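PDB 4R12: nicastrin from Dictyostelium purpureum, which probably serves as an essential subunit of the gamma-secretase complex, which cleaves membrane proteins such as Notch receptors and amyloid precursor protein within the membrane. Local coordinates for residues 127-132 / 404-409; 219-224 / 482-487; 321-326 / 396-401. All coordinates share one frame; numbering follows the deposited sequence.

In the fold
The centres of the three contacts lie about 19 Å from one another. Interactions 2 and 3 reach the same sheet: strands 214-220 and 319-325 are neighbours in it, and Leu219 and Pro220 pack against Leu325. Strand 397-401 follows next, and the chain leaving it runs directly into 404-409, the second half of interaction 1. Along the chain the segments come as 127-132, 219-224, 321-326, 396-401, 404-409 and 482-487, which nests interaction 3 inside the loops closed by the other two, while interactions 1 and 2 cross. Interaction 3 thus lies within the large lobe, pairing two strands of its sheet, interaction 2 fastens a late loop to it, and interaction 1 ties it to the small lobe.

Interaction 1: 127-132 / 404-409; sequences WNPNAD and DYKYSN
Trp127 and Tyr407 are joined by a backbone hydrogen bond, Tyr407 N to Trp127 O at 2.8 Å with 169° at the hydrogen. The same carbonyl oxygen lies over one face of the Tyr407 ring, 3.4 Å from its CG. Traced outward, the Trp127 side chain first touches the phenol ring, CB lying 3.9 Å from Tyr407 CE1. CG stands anti to the carbonyl carbon (chi1 -71°), and this turns the six-membered ring along the second loop. There Trp127 CE3 lies 3.1 Å from Tyr405 O, and farther out CZ3 meets Asp404 O at 3.6 Å, the oxygen sitting at the ring edge near its plane. Trp127 CH2, at the tip, is 4.1 Å from Asp404 O. The edge of the Tyr405 ring points at one face of the indole: its CD1 is 3.8 Å from CE3 of Trp127, and planes at 88° define a T-shaped stack. The hydroxyl of Tyr405 is held by Glu126 N, which fixes the far end of that ring. Alongside, the ring of Pro129 rests on the extended aliphatic chain of Lys406, CG to CG 3.8 Å. A water lies near both Asn128 OD1 and Asn409 O, while Asn128 ND2 is bonded to Ser107 OG and Ser110 O. The contact joins two lobes: 127-132 lies in the small-lobe loop before strand 138-139, while the loop 404-409 follows strand 397-401 of the large lobe, with Asn409 packing on helix 234-252.

Interaction 2: 219-224 / 482-487; sequences LPFDTT and PNFYSS
Thr223 and Phe484 meet through backbone and side chain together. Thr223 N donates to Phe484 O at 3.0 Å, but the bond is bent (150° at the hydrogen) and the donor stands well above the carbonyl plane rather than on a lone pair. The same oxygen is approached by Asp222 CA at 3.1 Å in a CA-H...O contact. In Thr223 the hydroxyl occupies the rotamer between backbone N and carbonyl carbon (chi1 52°). This sets OG1 against Phe484 CB at 3.2 Å while it bonds to Ser231 O. Phe484 starts toward 219-224, its CB 3.4 Å from Phe221 O, but with CG anti to the carbonyl carbon (chi1 -63°) its ring leads off to Ile505 of helix 500-512 and stacks edge-to-face with Phe462. Phe221 meets that ring only loosely, Phe484 CD1 lying at its edge. The first segment is the end of strand 214-220 and the loop that follows it, in the large lobe, whose family belongs to the zinc exopeptidase clan; here the loop 482-487 lies against the loop that leaves the strand, residues 221-223. The carboxylate of Asp222 is held by two backbone donors, Glu271 N to OD1 and Arg272 N to OD2. OD2 also takes a water at 2.8 Å, which donates to Thr223 O and accepts from Ser486 N, bridging the two backbones. Tyr485 CA contacts Thr223 O at 3.4 Å, but its side chain leads away from 219-224: Ser487 N lies over the ring centre, the hydroxyl reaches Glu574 OE2, and Val195 of strand 192-203 packs alongside.

Interaction 3: 321-326 / 396-401; sequences TIIELN and PVVVIT
Ile400 N donates to Glu324 O at 2.8 Å and 178°, the straightest of five backbone hydrogen bonds that hold 321-326 beside 396-401. Before it come Ile322 N to Pro396 O, Val398 N to Ile322 O and Glu324 N to Val398 O, each 2.9 Å long. Asn326 N to Ile400 O closes the series and is more bent. Donors from the two segments take turns, and the strand axes approach to 4.8 Å at 14°, which is the geometry of a parallel pair. In the sheet of the large lobe, strand 319-325 lies between 397-401 and strand 214-220, to which it is also parallel.

The side chain of Glu324 runs fully extended, CG anti to the backbone N (chi1 -180°), and carries its carboxylate out from the sheet. Asn326 ND2 donates to OE2 of Glu324 at 2.9 Å from above the carboxylate plane, while the bond lies in the plane of the amide. OE2 also receives Ser384 N, and OE1 is bonded to Ser385 OG at the start of helix 385-389. OE1 in turn brushes Val399 CG2. Were an alanine to stand at Glu324, Asn326 ND2 and the two serines would probably lose their shared partner, and the amide would be set free to turn.

Ile322, Val397 and Val399 share that face and pack on helix 385-389. On the other face Ile400 CD1 reaches Leu325 CD2 and Ile323 CG2, both at 4.2 Å, and Ile323 CD1 lies beside Val398 CB; Val354 of helix 352-362 packs on Ile323 and Val398, and Leu358 on Ile400. The contact thus combines one face on which Ile323, Leu325, Val398 and Ile400 pack as aliphatic side chains with a buried carboxylate on the other, gripped by several partners, which ties the strand to Ser384 and Ser385.

Interaction 1: 127-132 / 404-409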
loop_
_atom_site.group_PDB
_atom_site.type_symbol
_atom_site.label_atom_id
_atom_site.label_comp_id
_atom_site.label_asym_id
_atom_site.label_seq_id
_atom_site.Cartn_x
_atom_site.Cartn_y
_atom_site.Cartn_z
ATOM N N TRP A 127 13.472 12.084 -5.171
ATOM C CA TRP A 127 12.056 12.398 -5.329
ATOM C C TRP A 127 11.387 12.741 -3.992
ATOM O O TRP A 127 10.403 13.479 -3.945
ATOM C CB TRP A 127 11.333 11.217 -5.994
ATOM C CG TRP A 127 11.691 11.053 -7.434
ATOM C CD1 TRP A 127 12.626 10.204 -7.968
ATOM C CD2 TRP A 127 11.124 11.770 -8.536
ATOM N NE1 TRP A 127 12.674 10.361 -9.346
ATOM C CE2 TRP A 127 11.755 11.316 -9.712
ATOM C CE3 TRP A 127 10.137 12.758 -8.638
ATOM C CZ2 TRP A 127 11.430 11.814 -10.978
ATOM C CZ3 TRP A 127 9.812 13.250 -9.891
ATOM C CH2 TRP A 127 10.457 12.779 -11.045
ATOM N N ASN A 128 11.958 12.211 -2.914
ATOM C CA ASN A 128 11.447 12.378 -1.553
ATOM C C ASN A 128 12.578 12.948 -0.673
ATOM O O ASN A 128 13.041 12.279 0.255
ATOM C CB ASN A 128 10.949 11.011 -1.041
ATOM C CG ASN A 128 10.237 11.081 0.318
ATOM O OD1 ASN A 128 9.611 12.076 0.661
ATOM N ND2 ASN A 128 10.343 9.995 1.096
ATOM N N PRO A 129 13.051 14.175 -0.988
ATOM C CA PRO A 129 14.342 14.637 -0.438
ATOM C C PRO A 129 14.323 14.933 1.073
ATOM O O PRO A 129 15.377 14.966 1.707
ATOM C CB PRO A 129 14.623 15.916 -1.251
ATOM C CG PRO A 129 13.269 16.413 -1.639
ATOM C CD PRO A 129 12.443 15.182 -1.880
ATOM N N ASN A 130 13.139 15.123 1.648
ATOM C CA ASN A 130 13.030 15.429 3.074
ATOM C C ASN A 130 13.201 14.193 3.976
ATOM O O ASN A 130 13.325 14.316 5.190
ATOM C CB ASN A 130 11.686 16.100 3.350
ATOM C CG ASN A 130 11.580 16.645 4.757
ATOM O OD1 ASN A 130 10.673 16.281 5.508
ATOM N ND2 ASN A 130 12.513 17.515 5.127
ATOM N N ALA A 131 13.227 13.013 3.365
ATOM C CA ALA A 131 13.204 11.750 4.087
ATOM C C ALA A 131 14.428 11.538 4.977
ATOM O O ALA A 131 15.541 11.920 4.608
ATOM C CB ALA A 131 13.090 10.605 3.097
ATOM N N ASP A 132 14.241 10.912 6.136
ATOM C CA ASP A 132 15.400 10.587 6.970
ATOM C C ASP A 132 15.662 9.075 7.049
ATOM O O ASP A 132 16.575 8.631 7.752
ATOM C CB ASP A 132 15.246 11.210 8.369
ATOM C CG ASP A 132 14.282 10.449 9.283
ATOM O OD1 ASP A 132 13.581 9.510 8.840
ATOM O OD2 ASP A 132 14.224 10.819 10.474
ATOM N N ASP A 404 5.730 17.942 -9.787
ATOM C CA ASP A 404 6.651 18.031 -10.915
ATOM C C ASP A 404 7.901 17.221 -10.578
ATOM O O ASP A 404 8.151 16.161 -11.172
ATOM C CB ASP A 404 6.993 19.492 -11.220
ATOM C CG ASP A 404 8.145 19.635 -12.224
ATOM O OD1 ASP A 404 8.366 18.695 -13.023
ATOM O OD2 ASP A 404 8.820 20.681 -12.210
ATOM N N TYR A 405 8.681 17.705 -9.619
ATOM C CA TYR A 405 9.844 16.951 -9.147
ATOM C C TYR A 405 9.596 16.439 -7.711
ATOM O O TYR A 405 8.961 15.397 -7.526
ATOM C CB TYR A 405 11.112 17.823 -9.243
ATOM C CG TYR A 405 12.406 17.147 -8.817
ATOM C CD1 TYR A 405 12.484 15.770 -8.655
ATOM C CD2 TYR A 405 13.554 17.900 -8.565
ATOM C CE1 TYR A 405 13.663 15.152 -8.252
ATOM C CE2 TYR A 405 14.743 17.292 -8.162
ATOM C CZ TYR A 405 14.786 15.916 -8.005
ATOM O OH TYR A 405 15.948 15.303 -7.603
ATOM N N LYS A 406 10.102 17.159 -6.709
ATOM C CA LYS A 406 9.929 16.795 -5.293
ATOM C C LYS A 406 8.465 16.450 -4.953
ATOM O O LYS A 406 7.547 17.188 -5.310
ATOM C CB LYS A 406 10.428 17.952 -4.404
ATOM C CG LYS A 406 10.039 17.883 -2.937
ATOM C CD LYS A 406 10.603 19.092 -2.139
ATOM C CE LYS A 406 10.349 18.919 -0.628
ATOM N NZ LYS A 406 11.363 19.618 0.215
ATOM N N TYR A 407 8.260 15.316 -4.286
ATOM C CA TYR A 407 6.921 14.888 -3.870
ATOM C C TYR A 407 6.133 16.009 -3.201
ATOM O O TYR A 407 6.677 16.750 -2.384
ATOM C CB TYR A 407 7.016 13.710 -2.879
ATOM C CG TYR A 407 7.287 12.338 -3.466
ATOM C CD1 TYR A 407 7.249 12.108 -4.840
ATOM C CD2 TYR A 407 7.552 11.255 -2.630
ATOM C CE1 TYR A 407 7.485 10.830 -5.359
ATOM C CE2 TYR A 407 7.781 9.981 -3.138
ATOM C CZ TYR A 407 7.756 9.777 -4.503
ATOM O OH TYR A 407 7.982 8.507 -4.997
ATOM N N SER A 408 4.856 16.138 -3.539
ATOM C CA SER A 408 3.986 17.033 -2.793
ATOM C C SER A 408 3.604 16.418 -1.429
ATOM O O SER A 408 3.418 17.131 -0.448
ATOM C CB SER A 408 2.730 17.358 -3.616
ATOM O OG SER A 408 3.112 18.040 -4.812
ATOM N N ASN A 409 3.475 15.100 -1.390
ATOM C CA ASN A 409 3.279 14.354 -0.137
ATOM C C ASN A 409 4.367 14.661 0.899
ATOM O O ASN A 409 5.515 14.256 0.731
ATOM C CB ASN A 409 3.261 12.850 -0.441
ATOM C CG ASN A 409 2.741 12.004 0.730
ATOM O OD1 ASN A 409 2.557 12.502 1.842
ATOM N ND2 ASN A 409 2.538 10.709 0.481
HETATM O O HOH W 1 7.464 13.011 2.132
#

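Interaction 2: 219-224 / 482-487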
loop_
_atom_site.group_PDB
_atom_site.type_symbol
_atom_site.label_atom_id
_atom_site.label_comp_id
_atom_site.label_asym_id
_atom_site.label_seq_id
_atom_site.Cartn_x
_atom_site.Cartn_y
_atom_site.Cartn_z
ATOM N N LEU A 219 -2.658 1.295 -10.876
ATOM C CA LEU A 219 -2.073 2.006 -9.752
ATOM C C LEU A 219 -1.499 0.996 -8.770
ATOM O O LEU A 219 -1.896 -0.180 -8.766
ATOM C CB LEU A 219 -3.107 2.900 -9.050
ATOM C CG LEU A 219 -4.420 2.311 -8.521
ATOM C CD1 LEU A 219 -4.243 1.553 -7.193
ATOM C CD2 LEU A 219 -5.462 3.434 -8.364
ATOM N N PRO A 220 -0.556 1.449 -7.937
ATOM C CA PRO A 220 -0.076 0.638 -6.817
ATOM C C PRO A 220 -0.962 0.881 -5.599
ATOM O O PRO A 220 -1.055 2.024 -5.164
ATOM C CB PRO A 220 1.348 1.168 -6.598
ATOM C CG PRO A 220 1.253 2.625 -6.989
ATOM C CD PRO A 220 0.213 2.701 -8.095
ATOM N N PHE A 221 -1.634 -0.134 -5.067
ATOM C CA PHE A 221 -2.518 0.158 -3.930
ATOM C C PHE A 221 -1.881 -0.115 -2.562
ATOM O O PHE A 221 -2.416 0.330 -1.535
ATOM C CB PHE A 221 -3.864 -0.587 -4.049
ATOM C CG PHE A 221 -3.813 -2.074 -3.760
ATOM C CD1 PHE A 221 -4.061 -2.565 -2.470
ATOM C CD2 PHE A 221 -3.614 -2.988 -4.788
ATOM C CE1 PHE A 221 -4.060 -3.928 -2.215
ATOM C CE2 PHE A 221 -3.612 -4.349 -4.541
ATOM C CZ PHE A 221 -3.840 -4.823 -3.250
ATOM N N ASP A 222 -0.741 -0.793 -2.519
ATOM C CA ASP A 222 -0.120 -1.049 -1.221
ATOM C C ASP A 222 0.618 0.196 -0.719
ATOM O O ASP A 222 0.958 1.100 -1.494
ATOM C CB ASP A 222 0.830 -2.257 -1.278
ATOM C CG ASP A 222 2.024 -2.030 -2.186
ATOM O OD1 ASP A 222 1.822 -1.639 -3.351
ATOM O OD2 ASP A 222 3.172 -2.242 -1.732
ATOM N N THR A 223 0.829 0.244 0.594
ATOM C CA THR A 223 1.387 1.414 1.250
ATOM C C THR A 223 2.524 1.032 2.184
ATOM O O THR A 223 2.809 -0.157 2.383
ATOM C CB THR A 223 0.323 2.149 2.070
ATOM O OG1 THR A 223 -0.308 1.199 2.935
ATOM C CG2 THR A 223 -0.729 2.799 1.152
ATOM N N THR A 224 3.166 2.037 2.774
ATOM C CA THR A 224 4.231 1.789 3.749
ATOM C C THR A 224 4.115 2.732 4.928
ATOM O O THR A 224 3.456 3.761 4.849
ATOM C CB THR A 224 5.637 1.958 3.149
ATOM O OG1 THR A 224 5.733 3.243 2.513
ATOM C CG2 THR A 224 5.935 0.860 2.146
ATOM N N PRO A 482 -7.623 2.028 8.237
ATOM C CA PRO A 482 -7.252 1.448 6.944
ATOM C C PRO A 482 -5.738 1.281 6.876
ATOM O O PRO A 482 -5.026 2.229 7.206
ATOM C CB PRO A 482 -7.718 2.491 5.916
ATOM C CG PRO A 482 -8.617 3.441 6.678
ATOM C CD PRO A 482 -8.201 3.376 8.112
ATOM N N ASN A 483 -5.251 0.102 6.514
ATOM C CA ASN A 483 -3.813 -0.067 6.349
ATOM C C ASN A 483 -3.524 -0.991 5.177
ATOM O O ASN A 483 -4.038 -2.099 5.118
ATOM C CB ASN A 483 -3.162 -0.586 7.643
ATOM C CG ASN A 483 -3.733 -1.925 8.115
ATOM O OD1 ASN A 483 -3.036 -2.945 8.100
ATOM N ND2 ASN A 483 -4.982 -1.915 8.587
ATOM N N PHE A 484 -2.719 -0.516 4.233
ATOM C CA PHE A 484 -2.542 -1.210 2.956
ATOM C C PHE A 484 -1.128 -1.763 2.757
ATOM O O PHE A 484 -0.730 -2.093 1.636
ATOM C CB PHE A 484 -2.916 -0.261 1.801
ATOM C CG PHE A 484 -4.365 0.164 1.839
ATOM C CD1 PHE A 484 -5.344 -0.642 1.271
ATOM C CD2 PHE A 484 -4.750 1.340 2.465
ATOM C CE1 PHE A 484 -6.693 -0.276 1.316
ATOM C CE2 PHE A 484 -6.098 1.709 2.513
ATOM C CZ PHE A 484 -7.061 0.891 1.933
ATOM N N TYR A 485 -0.375 -1.889 3.842
ATOM C CA TYR A 485 0.890 -2.621 3.754
ATOM C C TYR A 485 0.560 -4.032 3.264
ATOM O O TYR A 485 -0.399 -4.640 3.727
ATOM C CB TYR A 485 1.598 -2.643 5.107
ATOM C CG TYR A 485 2.689 -3.685 5.202
ATOM C CD1 TYR A 485 3.768 -3.669 4.330
ATOM C CD2 TYR A 485 2.651 -4.664 6.193
ATOM C CE1 TYR A 485 4.784 -4.621 4.429
ATOM C CE2 TYR A 485 3.661 -5.619 6.304
ATOM C CZ TYR A 485 4.718 -5.590 5.411
ATOM O OH TYR A 485 5.719 -6.520 5.506
ATOM N N SER A 486 1.323 -4.534 2.297
ATOM C CA SER A 486 1.000 -5.802 1.651
ATOM C C SER A 486 1.044 -7.004 2.599
ATOM O O SER A 486 0.376 -8.009 2.359
ATOM C CB SER A 486 1.966 -6.061 0.481
ATOM O OG SER A 486 3.277 -6.283 0.970
ATOM N N SER A 487 1.838 -6.892 3.660
ATOM C CA SER A 487 2.112 -8.025 4.553
ATOM C C SER A 487 2.779 -9.151 3.754
ATOM O O SER A 487 3.489 -8.886 2.767
ATOM C CB SER A 487 0.821 -8.503 5.261
ATOM O OG SER A 487 1.085 -9.522 6.198
HETATM O O HOH W 2 3.270 -2.402 1.058
#

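Interaction 3: 321-326 / 396-401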
loop_
_atom_site.group_PDB
_atom_site.type_symbol
_atom_site.label_atom_id
_atom_site.label_comp_id
_atom_site.label_asym_id
_atom_site.label_seq_id
_atom_site.Cartn_x
_atom_site.Cartn_y
_atom_site.Cartn_z
ATOM N N THR A 321 -1.860 1.332 -24.508
ATOM C CA THR A 321 -1.818 2.573 -23.736
ATOM C C THR A 321 -1.787 2.243 -22.256
ATOM O O THR A 321 -2.559 1.419 -21.799
ATOM C CB THR A 321 -3.043 3.475 -24.000
ATOM O OG1 THR A 321 -3.068 3.881 -25.376
ATOM C CG2 THR A 321 -2.995 4.710 -23.113
ATOM N N ILE A 322 -0.897 2.879 -21.504
ATOM C CA ILE A 322 -0.883 2.678 -20.062
ATOM C C ILE A 322 -1.102 4.000 -19.345
ATOM O O ILE A 322 -0.371 4.962 -19.573
ATOM C CB ILE A 322 0.446 2.052 -19.586
ATOM C CG1 ILE A 322 0.598 0.639 -20.162
ATOM C CG2 ILE A 322 0.497 2.025 -18.065
ATOM C CD1 ILE A 322 1.940 -0.013 -19.844
ATOM N N ILE A 323 -2.119 4.044 -18.495
ATOM C CA ILE A 323 -2.356 5.177 -17.617
ATOM C C ILE A 323 -2.131 4.740 -16.156
ATOM O O ILE A 323 -2.745 3.775 -15.695
ATOM C CB ILE A 323 -3.798 5.720 -17.772
ATOM C CG1 ILE A 323 -4.153 5.900 -19.254
ATOM C CG2 ILE A 323 -3.983 7.022 -17.003
ATOM C CD1 ILE A 323 -3.359 6.997 -19.930
ATOM N N GLU A 324 -1.264 5.445 -15.436
ATOM C CA GLU A 324 -1.021 5.132 -14.036
ATOM C C GLU A 324 -1.359 6.312 -13.138
ATOM O O GLU A 324 -0.996 7.452 -13.425
ATOM C CB GLU A 324 0.437 4.719 -13.794
ATOM C CG GLU A 324 0.732 4.378 -12.314
ATOM C CD GLU A 324 2.159 3.919 -12.088
ATOM O OE1 GLU A 324 2.912 3.811 -13.089
ATOM O OE2 GLU A 324 2.538 3.682 -10.909
ATOM N N LEU A 325 -2.061 6.023 -12.048
ATOM C CA LEU A 325 -2.289 7.006 -11.003
ATOM C C LEU A 325 -1.219 6.825 -9.926
ATOM O O LEU A 325 -1.046 5.733 -9.418
ATOM C CB LEU A 325 -3.687 6.835 -10.406
ATOM C CG LEU A 325 -4.809 6.802 -11.441
ATOM C CD1 LEU A 325 -6.138 6.761 -10.711
ATOM C CD2 LEU A 325 -4.728 8.014 -12.377
ATOM N N ASN A 326 -0.489 7.884 -9.587
ATOM C CA ASN A 326 0.577 7.713 -8.610
ATOM C C ASN A 326 0.811 8.973 -7.791
ATOM O O ASN A 326 1.620 9.840 -8.168
ATOM C CB ASN A 326 1.865 7.282 -9.312
ATOM C CG ASN A 326 2.845 6.627 -8.347
ATOM O OD1 ASN A 326 3.238 7.237 -7.354
ATOM N ND2 ASN A 326 3.199 5.366 -8.606
ATOM N N PRO A 396 2.227 4.538 -25.602
ATOM C CA PRO A 396 2.193 5.716 -24.733
ATOM C C PRO A 396 1.944 5.351 -23.266
ATOM O O PRO A 396 1.033 4.580 -22.945
ATOM C CB PRO A 396 1.038 6.539 -25.310
ATOM C CG PRO A 396 0.170 5.537 -25.997
ATOM C CD PRO A 396 1.101 4.515 -26.553
ATOM N N VAL A 397 2.776 5.908 -22.396
ATOM C CA VAL A 397 2.661 5.714 -20.965
ATOM C C VAL A 397 2.514 7.076 -20.305
ATOM O O VAL A 397 3.310 7.980 -20.553
ATOM C CB VAL A 397 3.884 4.984 -20.395
ATOM C CG1 VAL A 397 3.811 4.932 -18.872
ATOM C CG2 VAL A 397 4.002 3.575 -20.987
ATOM N N VAL A 398 1.467 7.228 -19.504
ATOM C CA VAL A 398 1.216 8.471 -18.799
ATOM C C VAL A 398 1.077 8.181 -17.321
ATOM O O VAL A 398 0.145 7.487 -16.900
ATOM C CB VAL A 398 -0.054 9.178 -19.294
ATOM C CG1 VAL A 398 -0.255 10.480 -18.527
ATOM C CG2 VAL A 398 0.019 9.440 -20.816
ATOM N N VAL A 399 2.022 8.691 -16.546
ATOM C CA VAL A 399 1.951 8.601 -15.100
ATOM C C VAL A 399 1.423 9.936 -14.578
ATOM O O VAL A 399 2.018 10.983 -14.805
ATOM C CB VAL A 399 3.324 8.269 -14.484
ATOM C CG1 VAL A 399 3.221 8.120 -12.978
ATOM C CG2 VAL A 399 3.886 6.989 -15.112
ATOM N N ILE A 400 0.285 9.893 -13.898
ATOM C CA ILE A 400 -0.330 11.096 -13.360
ATOM C C ILE A 400 0.002 11.252 -11.871
ATOM O O ILE A 400 -0.295 10.364 -11.085
ATOM C CB ILE A 400 -1.869 11.061 -13.540
ATOM C CG1 ILE A 400 -2.236 10.808 -15.011
ATOM C CG2 ILE A 400 -2.498 12.338 -13.010
ATOM C CD1 ILE A 400 -3.764 10.818 -15.289
ATOM N N THR A 401 0.614 12.377 -11.497
ATOM C CA THR A 401 0.994 12.630 -10.107
ATOM C C THR A 401 0.631 14.044 -9.693
ATOM O O THR A 401 0.185 14.848 -10.517
ATOM C CB THR A 401 2.535 12.456 -9.868
ATOM O OG1 THR A 401 3.218 13.656 -10.259
ATOM C CG2 THR A 401 3.104 11.275 -10.648
#